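Side-chain contacts in MGS-MChE2 (Uncultured bacterium, PDB 5JD6), which probably hydrolyses ester bonds as an esterase of the alpha/beta hydrolase fold, recovered from a lagoon-sediment metagenome: residues Y41-E44 with K48-I51; S60-S65 with T172-K177; R71-F76 with L98-M103; Y224-C229 with N242-E247. All blocks are in the same frame, centred on the assembly; numbering follows the deposited sequence.

Interaction 1: Y41-E44 with K48-I51; sequences YFPE and KVLI
Phe42 and Pro43 meet Val49 through one methyl, Val49 CG2. The contact is small and apolar, with no hydrogen bond across it.

Phe42 can be followed outward from the backbone. Its CB lies 4.2 Å from Val49 CG2, and that is where its part in this contact ends. CG is anti to the carbonyl carbon (chi1 -71°), which turns the ring away from the strand. CG also lies at the edge of the Tyr41 ring, in its plane. In return, Tyr41 CD2 stands 3.4 Å above the plane of the Phe42 ring, offset toward the rim. Further out, CE2 and CZ reach helix 238-252, where they pack on Asn242 and Leu245.

Pro43 makes the closer approach to the strand. Its CD is 3.8 Å from Val49 CG2, and the proline ring runs at a slant to the valine. Val49 chi1 is -178°, with CG1 anti to the backbone N. This leaves CG2 as the branch that faces the loop. The side chain also touches Ile24 on the adjacent strand.

The loop is tight: Glu44 N bonds to Tyr41 O, and the CA atoms of Pro43 and Lys48 are 5.6 Å apart. It is the helix-to-strand link of the beta-alpha-beta crossover formed by strand 20-25, helix 36-41 and strand 47-52, part of the alpha/beta hydrolase fold.

Interaction 2: S60-S65 with T172-K177; sequences SLLKTS and TLAIAK
Thr64 and Ala174 are unusual in that their nearest atoms include two backbone carbonyl oxygens, with Thr64 O 3.9 Å from Ala174 O. Thr64 O lies at the same 3.9 Å from Ala174 CB. No hydrogen bond joins the loop to the helix, and carbon-carbon contacts lie beside the oxygens.

Thr64 presents its methyl to the helix. CG2 is anti to the backbone N, and it packs 3.5 Å from Ile175 CG1. Ile175 CD1 lies a little farther from the same methyl, at 4.1 Å. The two side chains meet at a slant, and the methyl rests on the CG1 methylene rather than on the tip of the isoleucine. The other branch, Thr64 OG1, makes a weak hydrogen bond to Met59 O in its own loop. Phe69 of helix 66-80 touches both Thr64 and Ile175.

Leu62 adds an outer layer. Its CD1 reaches Ala174 CB at 3.8 Å. The backbone before it is bent by an ST turn, in which Leu62 N donates to Ser60 OG at 2.7 Å.

Helix 169-181 belongs to the long insert between strands 108-113 and 195-200. This is where alpha/beta hydrolases often carry a cap, and the helix is probably part of one. The chemistry implies that van der Waals contact, mostly of carbon, joins 60-65 to 172-177, with no directional bond between these two segments.

Interaction 3: R71-F76 with L98-M103; sequences RYLKEF and LLATKM
Arg71 and Met103 meet at a slant, with the methionine methyl lying in the bend of the arginine chain. Met103 CE is 3.6 Å from Arg71 NH1 and 4.0 Å from Arg71 CG. One methyl therefore touches both the charged end and the aliphatic base of the same side chain. The Arg71 chain is bent at chi3 (-73°), which folds the guanidinium back toward the methionine. Met103 is bent at its own last torsion (chi3 66°), and this swings CE toward the arginine. The methyl approaches the guanidinium obliquely.

The second pair is simpler. Leu73 CB is directed from helix 66-80 toward helix 92-103, and Leu73 CD2 sits 3.6 Å from Ala100 CB. Ala100 offers only its CB, so the leucine branch can come close to the facing helix. Leu73 also touches Val23 and Leu25 on strand 20-25 and so bridges helix and sheet.

Helix 92-103 follows strand 85-91 at a turn that fits a nucleophile elbow. Ala70, one turn of helix from Leu73, packs on Leu99 and Met103 and continues the helix-helix contact.

The chemistry thus grades from inside to outside. Leucine and alanine meet in the buried part. Toward the surface, the methionine methyl packs against NH1 and CG of the arginine, and Met103 brings no opposite charge to it.

Interaction 4: Y224-C229 with N242-E247; sequences YWIDKC and NQLLHE
Leu244 buries most of the surface in this contact, and it works through one methyl. Its CD1 reaches Ile226 CG1 at 3.8 Å and Tyr224 CB at 4.1 Å. Between these two it also comes within 4.0 Å of the backbone oxygen Trp225 O. The methyl therefore lies over the strand and touches three successive residues. The Leu244 torsions explain this reach: chi2 is 177°, so CD1 extends straight on from CA and CB toward the strand.

Tyr224 has the next largest share. Its CB points at the helix and is the tyrosine atom nearest Leu244, while the ring continues beyond it. The contact with Leu244 is thus made at the base of the tyrosine.

Ile226 contributes less, through CG1. Its side chain and that of Leu244 run past each other in opposite directions, so they lie alongside one another. Trp225, between these two residues, points its own side chain away, as alternation along a strand requires.

No hydrogen bond crosses the contact. Strand 224-226 and helix segment 242-247 run almost antiparallel, at 169°, with their axes 10.1 Å apart at closest approach. A helix laid on the sheet in this way is the layered alpha/beta packing of the alpha/beta hydrolase fold.

Strand 221-226 is the outermost strand at this end of the sheet, and strand 195-200 is its inner neighbour. Helix 238-252 covers both: Leu244 lies on the outer strand, while Leu245 packs on Ile198 of the inner one. On its other flank the helix meets helix 36-41, through Asn242 with Val38 and Tyr41.

Overall arrangement
All four contacts are mainly apolar, and none has a hydrogen bond between its segments. Interaction 1 is the most buried and joins a loop to an inner strand. Interactions 2, 3 and 4 are partly buried. Interaction 2 grades outward to an exposed leucine and 3 to an arginine, while interaction 4 lies on the edge strand. Interactions 1 and 4 reach the same sheet, and the loop of 1 packs on helix 238-252 of 4, with Tyr41 OH and His246 ND1 2.5 Å apart in a probable hydrogen bond. Interactions 2 and 3 both involve the region of helix 66-80, yet their centres are about 17 Å apart. Interaction 2 lies across the chain's centre from 1 and 4.

Interaction 1: Y41-E44 with K48-I51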
loop_
_atom_site.group_PDB
_atom_site.type_symbol
_atom_site.label_atom_id
_atom_site.label_comp_id
_atom_site.label_asym_id
_atom_site.label_seq_id
_atom_site.Cartn_x
_atom_site.Cartn_y
_atom_site.Cartn_z
ATOM N N TYR A 41 -10.379 -12.610 -4.701
ATOM C CA TYR A 41 -11.707 -12.011 -4.761
ATOM C C TYR A 41 -11.909 -11.107 -5.980
ATOM O O TYR A 41 -12.747 -11.381 -6.835
ATOM C CB TYR A 41 -11.969 -11.218 -3.478
ATOM C CG TYR A 41 -13.350 -10.615 -3.380
ATOM C CD1 TYR A 41 -14.435 -11.376 -2.962
ATOM C CD2 TYR A 41 -13.568 -9.279 -3.691
ATOM C CE1 TYR A 41 -15.700 -10.825 -2.865
ATOM C CE2 TYR A 41 -14.829 -8.718 -3.596
ATOM C CZ TYR A 41 -15.890 -9.496 -3.183
ATOM O OH TYR A 41 -17.145 -8.939 -3.090
ATOM N N PHE A 42 -11.127 -10.036 -6.053
ATOM C CA PHE A 42 -11.359 -8.968 -7.027
ATOM C C PHE A 42 -11.110 -9.282 -8.514
ATOM O O PHE A 42 -11.774 -8.697 -9.370
ATOM C CB PHE A 42 -10.530 -7.747 -6.627
ATOM C CG PHE A 42 -11.053 -7.051 -5.404
ATOM C CD1 PHE A 42 -11.977 -6.027 -5.518
ATOM C CD2 PHE A 42 -10.645 -7.444 -4.139
ATOM C CE1 PHE A 42 -12.472 -5.392 -4.393
ATOM C CE2 PHE A 42 -11.137 -6.813 -3.011
ATOM C CZ PHE A 42 -12.051 -5.787 -3.138
ATOM N N PRO A 43 -10.162 -10.181 -8.843
ATOM C CA PRO A 43 -10.049 -10.463 -10.280
ATOM C C PRO A 43 -11.277 -11.158 -10.864
ATOM O O PRO A 43 -11.501 -11.085 -12.072
ATOM C CB PRO A 43 -8.822 -11.377 -10.364
ATOM C CG PRO A 43 -8.669 -11.932 -9.014
ATOM C CD PRO A 43 -9.086 -10.840 -8.086
ATOM N N GLU A 44 -12.059 -11.816 -10.017
ATOM C CA GLU A 44 -13.281 -12.471 -10.465
ATOM C C GLU A 44 -14.465 -11.514 -10.375
ATOM O O GLU A 44 -15.602 -11.883 -10.666
ATOM C CB GLU A 44 -13.549 -13.731 -9.640
ATOM C CG GLU A 44 -12.374 -14.699 -9.590
ATOM C CD GLU A 44 -12.080 -15.346 -10.933
ATOM O OE1 GLU A 44 -12.955 -15.308 -11.825
ATOM O OE2 GLU A 44 -10.968 -15.891 -11.095
ATOM N N LYS A 48 -8.263 -5.930 -12.168
ATOM C CA LYS A 48 -6.920 -6.413 -12.448
ATOM C C LYS A 48 -6.019 -6.148 -11.248
ATOM O O LYS A 48 -5.742 -4.997 -10.916
ATOM C CB LYS A 48 -6.364 -5.737 -13.699
ATOM C CG LYS A 48 -5.191 -6.447 -14.347
ATOM C CD LYS A 48 -4.802 -5.734 -15.630
ATOM C CE LYS A 48 -3.762 -6.510 -16.410
ATOM N NZ LYS A 48 -3.317 -5.769 -17.624
ATOM N N VAL A 49 -5.572 -7.211 -10.590
ATOM C CA VAL A 49 -4.742 -7.063 -9.402
ATOM C C VAL A 49 -3.260 -7.203 -9.738
ATOM O O VAL A 49 -2.825 -8.221 -10.274
ATOM C CB VAL A 49 -5.119 -8.088 -8.319
ATOM C CG1 VAL A 49 -4.266 -7.883 -7.077
ATOM C CG2 VAL A 49 -6.597 -7.971 -7.977
ATOM N N LEU A 50 -2.491 -6.165 -9.420
ATOM C CA LEU A 50 -1.059 -6.149 -9.689
ATOM C C LEU A 50 -0.282 -5.892 -8.407
ATOM O O LEU A 50 -0.523 -4.903 -7.715
ATOM C CB LEU A 50 -0.717 -5.082 -10.733
ATOM C CG LEU A 50 -1.374 -5.230 -12.106
ATOM C CD1 LEU A 50 -1.901 -3.893 -12.598
ATOM C CD2 LEU A 50 -0.389 -5.810 -13.103
ATOM N N ILE A 51 0.646 -6.785 -8.085
ATOM C CA ILE A 51 1.460 -6.619 -6.887
ATOM C C ILE A 51 2.941 -6.558 -7.240
ATOM O O ILE A 51 3.610 -7.587 -7.313
ATOM C CB ILE A 51 1.223 -7.754 -5.875
ATOM C CG1 ILE A 51 -0.273 -8.031 -5.725
ATOM C CG2 ILE A 51 1.841 -7.405 -4.531
ATOM C CD1 ILE A 51 -0.594 -9.071 -4.685
#

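Interaction 2: S60-S65 with T172-K177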
loop_
_atom_site.group_PDB
_atom_site.type_symbol
_atom_site.label_atom_id
_atom_site.label_comp_id
_atom_site.label_asym_id
_atom_site.label_seq_id
_atom_site.Cartn_x
_atom_site.Cartn_y
_atom_site.Cartn_z
ATOM N N SER A 60 20.687 0.965 -4.630
ATOM C CA SER A 60 21.974 1.598 -4.521
ATOM C C SER A 60 22.262 1.578 -3.072
ATOM O O SER A 60 21.446 1.145 -2.259
ATOM C CB SER A 60 21.911 3.052 -5.021
ATOM O OG SER A 60 22.520 4.008 -4.157
ATOM N N LEU A 61 23.444 2.078 -2.751
ATOM C CA LEU A 61 23.835 2.172 -1.377
ATOM C C LEU A 61 22.922 3.226 -0.747
ATOM O O LEU A 61 22.447 3.047 0.364
ATOM C CB LEU A 61 25.322 2.525 -1.261
ATOM C CG LEU A 61 26.318 1.363 -1.250
ATOM C CD1 LEU A 61 27.233 1.400 -0.032
ATOM C CD2 LEU A 61 25.670 -0.003 -1.408
ATOM N N LEU A 62 22.687 4.326 -1.462
ATOM C CA LEU A 62 21.846 5.353 -0.896
ATOM C C LEU A 62 20.958 6.330 -1.660
ATOM O O LEU A 62 21.049 7.544 -1.539
ATOM C CB LEU A 62 22.535 6.004 0.289
ATOM C CG LEU A 62 22.111 5.466 1.662
ATOM C CD1 LEU A 62 20.766 4.750 1.655
ATOM C CD2 LEU A 62 23.173 4.665 2.393
ATOM N N LYS A 63 20.065 5.755 -2.421
ATOM C CA LYS A 63 18.946 6.459 -3.054
ATOM C C LYS A 63 17.670 5.895 -2.445
ATOM O O LYS A 63 16.577 6.005 -3.005
ATOM C CB LYS A 63 18.937 6.298 -4.578
ATOM C CG LYS A 63 19.048 7.607 -5.353
ATOM C CD LYS A 63 18.452 7.481 -6.746
ATOM C CE LYS A 63 16.937 7.363 -6.689
ATOM N NZ LYS A 63 16.334 7.258 -8.046
ATOM N N THR A 64 17.842 5.281 -1.281
ATOM C CA THR A 64 16.780 4.573 -0.589
ATOM C C THR A 64 15.915 5.534 0.215
ATOM O O THR A 64 16.227 5.861 1.359
ATOM C CB THR A 64 17.362 3.498 0.345
ATOM O OG1 THR A 64 18.294 2.687 -0.380
ATOM C CG2 THR A 64 16.259 2.619 0.896
ATOM N N SER A 65 14.827 5.985 -0.399
ATOM C CA SER A 65 13.895 6.887 0.257
ATOM C C SER A 65 12.468 6.583 -0.179
ATOM O O SER A 65 12.245 5.897 -1.176
ATOM C CB SER A 65 14.246 8.344 -0.052
ATOM O OG SER A 65 14.236 8.588 -1.448
ATOM N N THR A 172 17.227 -0.013 6.038
ATOM C CA THR A 172 16.021 0.060 6.857
ATOM C C THR A 172 15.998 1.367 7.645
ATOM O O THR A 172 14.968 2.037 7.733
ATOM C CB THR A 172 15.920 -1.126 7.834
ATOM O OG1 THR A 172 15.912 -2.355 7.098
ATOM C CG2 THR A 172 14.647 -1.030 8.661
ATOM N N LEU A 173 17.147 1.722 8.212
ATOM C CA LEU A 173 17.292 2.986 8.923
ATOM C C LEU A 173 17.110 4.165 7.973
ATOM O O LEU A 173 16.522 5.182 8.338
ATOM C CB LEU A 173 18.657 3.066 9.608
ATOM C CG LEU A 173 18.855 2.175 10.835
ATOM C CD1 LEU A 173 20.314 2.173 11.255
ATOM C CD2 LEU A 173 17.967 2.638 11.979
ATOM N N ALA A 174 17.619 4.018 6.754
ATOM C CA ALA A 174 17.480 5.050 5.733
ATOM C C ALA A 174 16.015 5.252 5.358
ATOM O O ALA A 174 15.569 6.384 5.173
ATOM C CB ALA A 174 18.298 4.694 4.502
ATOM N N ILE A 175 15.275 4.151 5.250
ATOM C CA ILE A 175 13.852 4.207 4.925
ATOM C C ILE A 175 13.059 4.895 6.029
ATOM O O ILE A 175 12.260 5.793 5.763
ATOM C CB ILE A 175 13.259 2.802 4.694
ATOM C CG1 ILE A 175 13.874 2.156 3.454
ATOM C CG2 ILE A 175 11.749 2.876 4.536
ATOM C CD1 ILE A 175 13.481 0.706 3.262
ATOM N N ALA A 176 13.286 4.466 7.268
ATOM C CA ALA A 176 12.588 5.025 8.422
ATOM C C ALA A 176 12.848 6.522 8.556
ATOM O O ALA A 176 11.920 7.304 8.762
ATOM C CB ALA A 176 13.004 4.301 9.693
ATOM N N LYS A 177 14.115 6.909 8.441
ATOM C CA LYS A 177 14.498 8.316 8.474
ATOM C C LYS A 177 13.775 9.092 7.379
ATOM O O LYS A 177 13.214 10.157 7.628
ATOM C CB LYS A 177 16.013 8.462 8.317
ATOM C CG LYS A 177 16.491 9.895 8.161
ATOM C CD LYS A 177 17.966 9.940 7.797
ATOM C CE LYS A 177 18.426 11.361 7.518
ATOM N NZ LYS A 177 19.869 11.413 7.150
#

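Interaction 3: R71-F76 with L98-M103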
loop_
_atom_site.group_PDB
_atom_site.type_symbol
_atom_site.label_atom_id
_atom_site.label_comp_id
_atom_site.label_asym_id
_atom_site.label_seq_id
_atom_site.Cartn_x
_atom_site.Cartn_y
_atom_site.Cartn_z
ATOM N N ARG A 71 8.383 7.076 -6.943
ATOM C CA ARG A 71 8.737 7.271 -8.345
ATOM C C ARG A 71 8.897 5.933 -9.064
ATOM O O ARG A 71 8.651 5.833 -10.266
ATOM C CB ARG A 71 10.019 8.100 -8.469
ATOM C CG ARG A 71 9.815 9.588 -8.214
ATOM C CD ARG A 71 11.078 10.386 -8.497
ATOM N NE ARG A 71 12.098 10.181 -7.473
ATOM C CZ ARG A 71 12.199 10.912 -6.367
ATOM N NH1 ARG A 71 11.341 11.898 -6.140
ATOM N NH2 ARG A 71 13.156 10.655 -5.487
ATOM N N TYR A 72 9.308 4.909 -8.325
ATOM C CA TYR A 72 9.405 3.564 -8.877
ATOM C C TYR A 72 8.014 3.051 -9.226
ATOM O O TYR A 72 7.817 2.416 -10.263
ATOM C CB TYR A 72 10.092 2.618 -7.890
ATOM C CG TYR A 72 10.338 1.225 -8.433
ATOM C CD1 TYR A 72 11.546 0.901 -9.038
ATOM C CD2 TYR A 72 9.368 0.235 -8.332
ATOM C CE1 TYR A 72 11.779 -0.371 -9.532
ATOM C CE2 TYR A 72 9.593 -1.039 -8.825
ATOM C CZ TYR A 72 10.799 -1.336 -9.422
ATOM O OH TYR A 72 11.027 -2.601 -9.913
ATOM N N LEU A 73 7.056 3.326 -8.347
ATOM C CA LEU A 73 5.666 2.956 -8.582
ATOM C C LEU A 73 5.134 3.654 -9.826
ATOM O O LEU A 73 4.466 3.040 -10.659
ATOM C CB LEU A 73 4.800 3.305 -7.369
ATOM C CG LEU A 73 3.290 3.241 -7.610
ATOM C CD1 LEU A 73 2.852 1.817 -7.915
ATOM C CD2 LEU A 73 2.523 3.802 -6.424
ATOM N N LYS A 74 5.438 4.944 -9.940
ATOM C CA LYS A 74 5.056 5.732 -11.105
ATOM C C LYS A 74 5.646 5.135 -12.378
ATOM O O LYS A 74 4.966 5.030 -13.399
ATOM C CB LYS A 74 5.512 7.182 -10.939
ATOM C CG LYS A 74 5.134 8.098 -12.090
ATOM C CD LYS A 74 3.629 8.154 -12.283
ATOM C CE LYS A 74 3.233 9.328 -13.164
ATOM N NZ LYS A 74 3.954 9.320 -14.468
ATOM N N GLU A 75 6.912 4.737 -12.305
ATOM C CA GLU A 75 7.583 4.120 -13.442
ATOM C C GLU A 75 6.911 2.803 -13.823
ATOM O O GLU A 75 6.858 2.442 -14.998
ATOM C CB GLU A 75 9.063 3.891 -13.134
ATOM C CG GLU A 75 9.872 3.399 -14.324
ATOM C CD GLU A 75 11.329 3.157 -13.982
ATOM O OE1 GLU A 75 11.690 3.279 -12.792
ATOM O OE2 GLU A 75 12.113 2.844 -14.904
ATOM N N PHE A 76 6.393 2.094 -12.823
ATOM C CA PHE A 76 5.717 0.820 -13.056
ATOM C C PHE A 76 4.382 1.016 -13.767
ATOM O O PHE A 76 4.073 0.307 -14.724
ATOM C CB PHE A 76 5.500 0.073 -11.739
ATOM C CG PHE A 76 4.711 -1.200 -11.887
ATOM C CD1 PHE A 76 5.258 -2.299 -12.530
ATOM C CD2 PHE A 76 3.424 -1.297 -11.381
ATOM C CE1 PHE A 76 4.535 -3.472 -12.669
ATOM C CE2 PHE A 76 2.695 -2.465 -11.517
ATOM C CZ PHE A 76 3.252 -3.555 -12.161
ATOM N N LEU A 98 0.419 6.892 -0.642
ATOM C CA LEU A 98 0.053 8.263 -0.296
ATOM C C LEU A 98 0.943 9.279 -1.000
ATOM O O LEU A 98 0.452 10.220 -1.622
ATOM C CB LEU A 98 0.127 8.469 1.218
ATOM C CG LEU A 98 -1.119 8.098 2.020
ATOM C CD1 LEU A 98 -0.741 7.694 3.434
ATOM C CD2 LEU A 98 -2.105 9.256 2.038
ATOM N N LEU A 99 2.254 9.085 -0.897
ATOM C CA LEU A 99 3.207 10.001 -1.509
ATOM C C LEU A 99 3.047 10.018 -3.023
ATOM O O LEU A 99 3.156 11.068 -3.654
ATOM C CB LEU A 99 4.640 9.624 -1.131
ATOM C CG LEU A 99 5.720 10.592 -1.622
ATOM C CD1 LEU A 99 5.385 12.021 -1.223
ATOM C CD2 LEU A 99 7.081 10.197 -1.084
ATOM N N ALA A 100 2.778 8.851 -3.599
ATOM C CA ALA A 100 2.570 8.736 -5.037
ATOM C C ALA A 100 1.326 9.503 -5.478
ATOM O O ALA A 100 1.327 10.152 -6.524
ATOM C CB ALA A 100 2.462 7.277 -5.441
ATOM N N THR A 101 0.268 9.425 -4.675
ATOM C CA THR A 101 -0.964 10.156 -4.961
ATOM C C THR A 101 -0.747 11.662 -4.827
ATOM O O THR A 101 -1.390 12.457 -5.511
ATOM C CB THR A 101 -2.110 9.725 -4.028
ATOM O OG1 THR A 101 -1.688 9.845 -2.666
ATOM C CG2 THR A 101 -2.503 8.284 -4.295
ATOM N N LYS A 102 0.163 12.045 -3.937
ATOM C CA LYS A 102 0.526 13.445 -3.763
ATOM C C LYS A 102 1.353 13.951 -4.943
ATOM O O LYS A 102 1.105 15.035 -5.472
ATOM C CB LYS A 102 1.305 13.639 -2.461
ATOM C CG LYS A 102 1.994 14.988 -2.350
ATOM C CD LYS A 102 3.051 14.976 -1.259
ATOM C CE LYS A 102 4.040 16.117 -1.440
ATOM N NZ LYS A 102 5.320 15.864 -0.721
ATOM N N MET A 103 2.336 13.155 -5.351
ATOM C CA MET A 103 3.233 13.534 -6.437
ATOM C C MET A 103 2.569 13.395 -7.803
ATOM O O MET A 103 2.757 14.240 -8.678
ATOM C CB MET A 103 4.508 12.690 -6.390
ATOM C CG MET A 103 5.324 12.873 -5.121
ATOM S SD MET A 103 6.759 11.783 -5.039
ATOM C CE MET A 103 7.745 12.417 -6.392
#

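Interaction 4: Y224-C229 with N242-E247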
loop_
_atom_site.group_PDB
_atom_site.type_symbol
_atom_site.label_atom_id
_atom_site.label_comp_id
_atom_site.label_asym_id
_atom_site.label_seq_id
_atom_site.Cartn_x
_atom_site.Cartn_y
_atom_site.Cartn_z
ATOM N N TYR A 224 -13.802 2.992 7.417
ATOM C CA TYR A 224 -14.499 1.782 7.841
ATOM C C TYR A 224 -13.613 0.954 8.766
ATOM O O TYR A 224 -12.417 0.807 8.523
ATOM C CB TYR A 224 -14.922 0.947 6.631
ATOM C CG TYR A 224 -15.657 1.734 5.570
ATOM C CD1 TYR A 224 -17.005 2.034 5.709
ATOM C CD2 TYR A 224 -15.002 2.175 4.427
ATOM C CE1 TYR A 224 -17.682 2.753 4.742
ATOM C CE2 TYR A 224 -15.671 2.895 3.454
ATOM C CZ TYR A 224 -17.010 3.181 3.617
ATOM O OH TYR A 224 -17.681 3.897 2.653
ATOM N N TRP A 225 -14.202 0.411 9.826
ATOM C CA TRP A 225 -13.442 -0.370 10.797
ATOM C C TRP A 225 -13.721 -1.868 10.711
ATOM O O TRP A 225 -14.789 -2.294 10.271
ATOM C CB TRP A 225 -13.733 0.114 12.220
ATOM C CG TRP A 225 -12.905 1.288 12.649
ATOM C CD1 TRP A 225 -11.579 1.283 12.979
ATOM C CD2 TRP A 225 -13.353 2.638 12.814
ATOM N NE1 TRP A 225 -11.172 2.548 13.329
ATOM C CE2 TRP A 225 -12.243 3.398 13.238
ATOM C CE3 TRP A 225 -14.583 3.279 12.640
ATOM C CZ2 TRP A 225 -12.327 4.765 13.489
ATOM C CZ3 TRP A 225 -14.665 4.636 12.891
ATOM C CH2 TRP A 225 -13.545 5.364 13.312
ATOM N N ILE A 226 -12.741 -2.659 11.137
ATOM C CA ILE A 226 -12.920 -4.094 11.313
ATOM C C ILE A 226 -12.585 -4.460 12.758
ATOM O O ILE A 226 -11.468 -4.232 13.221
ATOM C CB ILE A 226 -12.040 -4.909 10.348
ATOM C CG1 ILE A 226 -12.361 -4.548 8.896
ATOM C CG2 ILE A 226 -12.237 -6.400 10.577
ATOM C CD1 ILE A 226 -11.495 -5.264 7.880
ATOM N N ASP A 227 -13.560 -5.020 13.466
ATOM C CA ASP A 227 -13.401 -5.315 14.887
ATOM C C ASP A 227 -12.589 -6.590 15.109
ATOM O O ASP A 227 -12.635 -7.511 14.291
ATOM C CB ASP A 227 -14.772 -5.430 15.561
ATOM C CG ASP A 227 -14.675 -5.800 17.027
ATOM O OD1 ASP A 227 -13.859 -5.183 17.744
ATOM O OD2 ASP A 227 -15.428 -6.693 17.468
ATOM N N LYS A 228 -11.855 -6.626 16.222
ATOM C CA LYS A 228 -10.988 -7.749 16.574
ATOM C C LYS A 228 -9.984 -7.986 15.459
ATOM O O LYS A 228 -9.813 -9.102 14.970
ATOM C CB LYS A 228 -11.815 -9.003 16.870
ATOM C CG LYS A 228 -12.970 -8.712 17.812
ATOM C CD LYS A 228 -13.541 -9.952 18.467
ATOM C CE LYS A 228 -14.487 -9.550 19.587
ATOM N NZ LYS A 228 -15.325 -10.681 20.061
ATOM N N CYS A 229 -9.322 -6.902 15.075
ATOM C CA CYS A 229 -8.407 -6.898 13.951
ATOM C C CYS A 229 -7.214 -5.994 14.236
ATOM O O CYS A 229 -7.366 -4.909 14.798
ATOM C CB CYS A 229 -9.131 -6.443 12.685
ATOM S SG CYS A 229 -8.057 -6.205 11.278
ATOM N N ASN A 242 -12.550 -7.494 1.865
ATOM C CA ASN A 242 -13.010 -7.575 0.486
ATOM C C ASN A 242 -14.402 -6.984 0.325
ATOM O O ASN A 242 -14.655 -6.220 -0.604
ATOM C CB ASN A 242 -12.999 -9.024 -0.004
ATOM C CG ASN A 242 -11.597 -9.553 -0.229
ATOM O OD1 ASN A 242 -10.671 -8.792 -0.508
ATOM N ND2 ASN A 242 -11.435 -10.865 -0.112
ATOM N N GLN A 243 -15.298 -7.329 1.246
ATOM C CA GLN A 243 -16.681 -6.874 1.178
ATOM C C GLN A 243 -16.790 -5.366 1.399
ATOM O O GLN A 243 -17.540 -4.684 0.698
ATOM C CB GLN A 243 -17.540 -7.618 2.203
ATOM C CG GLN A 243 -19.032 -7.543 1.925
ATOM C CD GLN A 243 -19.866 -8.117 3.052
ATOM O OE1 GLN A 243 -19.458 -8.096 4.214
ATOM N NE2 GLN A 243 -21.039 -8.639 2.714
ATOM N N LEU A 244 -16.042 -4.853 2.371
ATOM C CA LEU A 244 -16.021 -3.418 2.646
ATOM C C LEU A 244 -15.464 -2.642 1.459
ATOM O O LEU A 244 -16.031 -1.630 1.044
ATOM C CB LEU A 244 -15.194 -3.116 3.898
ATOM C CG LEU A 244 -15.824 -3.439 5.254
ATOM C CD1 LEU A 244 -14.845 -3.141 6.379
ATOM C CD2 LEU A 244 -17.114 -2.661 5.445
ATOM N N LEU A 245 -14.351 -3.125 0.917
ATOM C CA LEU A 245 -13.698 -2.472 -0.211
ATOM C C LEU A 245 -14.547 -2.555 -1.475
ATOM O O LEU A 245 -14.647 -1.585 -2.229
ATOM C CB LEU A 245 -12.320 -3.091 -0.463
ATOM C CG LEU A 245 -11.530 -2.511 -1.638
ATOM C CD1 LEU A 245 -11.412 -1.001 -1.496
ATOM C CD2 LEU A 245 -10.152 -3.152 -1.735
ATOM N N HIS A 246 -15.160 -3.713 -1.700
ATOM C CA HIS A 246 -15.978 -3.924 -2.890
ATOM C C HIS A 246 -17.176 -2.983 -2.905
ATOM O O HIS A 246 -17.504 -2.401 -3.939
ATOM C CB HIS A 246 -16.455 -5.374 -2.968
ATOM C CG HIS A 246 -16.986 -5.764 -4.312
ATOM N ND1 HIS A 246 -17.708 -6.919 -4.518
ATOM C CD2 HIS A 246 -16.894 -5.155 -5.517
ATOM C CE1 HIS A 246 -18.040 -7.005 -5.795
ATOM N NE2 HIS A 246 -17.560 -5.946 -6.423
ATOM N N GLU A 247 -17.824 -2.835 -1.752
ATOM C CA GLU A 247 -18.996 -1.974 -1.643
ATOM C C GLU A 247 -18.633 -0.510 -1.842
ATOM O O GLU A 247 -19.423 0.266 -2.380
ATOM C CB GLU A 247 -19.681 -2.165 -0.289
ATOM C CG GLU A 247 -20.761 -3.236 -0.296
ATOM C CD GLU A 247 -21.857 -2.955 -1.309
ATOM O OE1 GLU A 247 -22.163 -1.767 -1.552
ATOM O OE2 GLU A 247 -22.415 -3.924 -1.866
#